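Local coordinates for putative nucleoside-diphosphate-sugar epimerase (Staphylococcus aureus subsp. aureus, PDB 3E48), which is of unknown function but probably binds a dinucleotide cofactor through a Rossmann-type domain and may act on nucleotide-linked sugars, at residues Arg33-Val38 / Val48-Tyr53. Sequence-based numbering, arbitrary orientation.
Sequences RNVEKV and VRQLDY
V35 and V48 each turn CG1 anti to the backbone N (chi1 -176° in both), and this shared rotamer brings the two methyl groups together at the border of a Rossmann-type fold. Here the loop that leaves strand 28-32 turns back over the adjacent parallel strand 47-50. V35 CG1 lies 3.5 Å from V48 CG1, a tight methyl contact with the side chains set at a slant, while V38 CG2 comes in more loosely, 4.1 Å from the same V48 CG1. V35 opens the 3-10 turn 35-37 and V38 follows it, with V38 N hydrogen-bonded to V35 O, and in both valines the bond from CA to CB leads toward the strand; V48 also rests on I30 and V32 of strand 28-32.

Further along, Q50 stretches out almost straight and crosses V35 at roughly a right angle, with Q50 OE1 3.8 Å from V35 CG2. Q50 CG lies 3.5 Å from R33 O. No direct hydrogen bond links the segments; instead a water accepts from V35 N at 3.0 Å and donates weakly to both R33 O and Q50 OE1, a weak bridge through solvent between the Q50 amide and the loop. Beyond strand 47-50, where the backbone of L51 pairs with V32, R33 CA makes a bent CA-H...O contact with L51 O, with CA to O 3.2 Å and an angle of 138° at the hydrogen.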
loop_
_atom_site.group_PDB
_atom_site.type_symbol
_atom_site.label_atom_id
_atom_site.label_comp_id
_atom_site.label_asym_id
_atom_site.label_seq_id
_atom_site.Cartn_x
_atom_site.Cartn_y
_atom_site.Cartn_z
ATOM N N ARG B 33 -12.140 22.958 -3.984
ATOM C CA ARG B 33 -13.381 22.794 -3.237
ATOM C C ARG B 33 -14.080 24.137 -3.043
ATOM O O ARG B 33 -15.305 24.220 -3.104
ATOM C CB ARG B 33 -13.093 22.143 -1.878
ATOM C CG ARG B 33 -12.065 22.876 -1.047
ATOM C CD ARG B 33 -11.689 22.103 0.215
ATOM N NE ARG B 33 -12.826 21.891 1.108
ATOM C CZ ARG B 33 -13.642 20.843 1.053
ATOM N NH1 ARG B 33 -14.652 20.743 1.910
ATOM N NH2 ARG B 33 -13.441 19.887 0.157
ATOM N N ASN B 34 -13.294 25.185 -2.811
ATOM C CA ASN B 34 -13.835 26.526 -2.613
ATOM C C ASN B 34 -13.215 27.510 -3.601
ATOM O O ASN B 34 -12.095 27.980 -3.406
ATOM C CB ASN B 34 -13.572 27.001 -1.181
ATOM C CG ASN B 34 -14.383 26.234 -0.151
ATOM O OD1 ASN B 34 -14.193 25.031 0.042
ATOM N ND2 ASN B 34 -15.297 26.930 0.516
ATOM N N VAL B 35 -13.956 27.820 -4.658
ATOM C CA VAL B 35 -13.481 28.735 -5.688
ATOM C C VAL B 35 -13.213 30.136 -5.140
ATOM O O VAL B 35 -12.442 30.901 -5.721
ATOM C CB VAL B 35 -14.504 28.840 -6.840
ATOM C CG1 VAL B 35 -13.948 29.711 -7.956
ATOM C CG2 VAL B 35 -14.841 27.452 -7.363
ATOM N N GLU B 36 -13.849 30.469 -4.021
ATOM C CA GLU B 36 -13.677 31.783 -3.413
ATOM C C GLU B 36 -12.297 31.953 -2.775
ATOM O O GLU B 36 -11.936 33.046 -2.341
ATOM C CB GLU B 36 -14.768 32.027 -2.365
ATOM C CG GLU B 36 -16.185 32.057 -2.935
ATOM C CD GLU B 36 -16.392 33.172 -3.947
ATOM O OE1 GLU B 36 -16.239 34.356 -3.575
ATOM O OE2 GLU B 36 -16.710 32.867 -5.117
ATOM N N LYS B 37 -11.527 30.871 -2.722
ATOM C CA LYS B 37 -10.190 30.925 -2.143
ATOM C C LYS B 37 -9.115 31.038 -3.223
ATOM O O LYS B 37 -7.918 30.941 -2.939
ATOM C CB LYS B 37 -9.936 29.691 -1.272
ATOM C CG LYS B 37 -10.550 29.771 0.125
ATOM C CD LYS B 37 -12.067 29.911 0.083
ATOM C CE LYS B 37 -12.645 30.103 1.480
ATOM N NZ LYS B 37 -12.157 31.361 2.113
ATOM N N VAL B 38 -9.546 31.253 -4.461
ATOM C CA VAL B 38 -8.621 31.384 -5.582
ATOM C C VAL B 38 -8.068 32.807 -5.673
ATOM O O VAL B 38 -8.825 33.778 -5.685
ATOM C CB VAL B 38 -9.319 31.021 -6.923
ATOM C CG1 VAL B 38 -8.390 31.306 -8.096
ATOM C CG2 VAL B 38 -9.714 29.551 -6.919
ATOM N N VAL B 48 -10.900 27.663 -13.682
ATOM C CA VAL B 48 -11.290 27.143 -12.381
ATOM C C VAL B 48 -12.570 26.321 -12.369
ATOM O O VAL B 48 -13.607 26.765 -12.861
ATOM C CB VAL B 48 -11.479 28.308 -11.392
ATOM C CG1 VAL B 48 -11.793 27.780 -10.002
ATOM C CG2 VAL B 48 -10.232 29.184 -11.386
ATOM N N ARG B 49 -12.490 25.126 -11.792
ATOM C CA ARG B 49 -13.648 24.252 -11.661
ATOM C C ARG B 49 -13.758 23.857 -10.193
ATOM O O ARG B 49 -12.747 23.749 -9.499
ATOM C CB ARG B 49 -13.483 23.004 -12.533
ATOM C CG ARG B 49 -13.533 23.302 -14.025
ATOM C CD ARG B 49 -13.404 22.045 -14.862
ATOM N NE ARG B 49 -13.613 22.332 -16.280
ATOM C CZ ARG B 49 -13.496 21.436 -17.252
ATOM N NH1 ARG B 49 -13.166 20.183 -16.965
ATOM N NH2 ARG B 49 -13.711 21.794 -18.511
ATOM N N GLN B 50 -14.985 23.667 -9.720
ATOM C CA GLN B 50 -15.211 23.281 -8.332
ATOM C C GLN B 50 -15.199 21.761 -8.271
ATOM O O GLN B 50 -15.763 21.094 -9.139
ATOM C CB GLN B 50 -16.555 23.827 -7.831
ATOM C CG GLN B 50 -16.705 23.772 -6.310
ATOM C CD GLN B 50 -17.857 24.621 -5.796
ATOM O OE1 GLN B 50 -17.985 25.794 -6.152
ATOM N NE2 GLN B 50 -18.690 24.038 -4.940
ATOM N N LEU B 51 -14.560 21.220 -7.239
ATOM C CA LEU B 51 -14.443 19.779 -7.081
ATOM C C LEU B 51 -14.458 19.349 -5.614
ATOM O O LEU B 51 -13.966 20.063 -4.739
ATOM C CB LEU B 51 -13.139 19.315 -7.740
ATOM C CG LEU B 51 -12.614 17.909 -7.454
ATOM C CD1 LEU B 51 -13.573 16.873 -8.006
ATOM C CD2 LEU B 51 -11.236 17.754 -8.088
ATOM N N ASP B 52 -15.044 18.185 -5.362
ATOM C CA ASP B 52 -15.115 17.598 -4.024
ATOM C C ASP B 52 -14.562 16.186 -4.189
ATOM O O ASP B 52 -15.197 15.338 -4.816
ATOM C CB ASP B 52 -16.572 17.547 -3.545
ATOM C CG ASP B 52 -16.743 16.797 -2.227
ATOM O OD1 ASP B 52 -17.901 16.657 -1.782
ATOM O OD2 ASP B 52 -15.737 16.347 -1.635
ATOM N N TYR B 53 -13.369 15.945 -3.650
ATOM C CA TYR B 53 -12.726 14.636 -3.752
ATOM C C TYR B 53 -13.594 13.461 -3.334
ATOM O O TYR B 53 -13.449 12.359 -3.864
ATOM C CB TYR B 53 -11.472 14.578 -2.882
ATOM C CG TYR B 53 -10.238 15.245 -3.435
ATOM C CD1 TYR B 53 -9.023 15.113 -2.774
ATOM C CD2 TYR B 53 -10.276 16.006 -4.604
ATOM C CE1 TYR B 53 -7.871 15.712 -3.250
ATOM C CE2 TYR B 53 -9.117 16.620 -5.094
ATOM C CZ TYR B 53 -7.919 16.464 -4.407
ATOM O OH TYR B 53 -6.763 17.046 -4.875
HETATM O O HOH W 1 -16.760 27.018 -4.148
#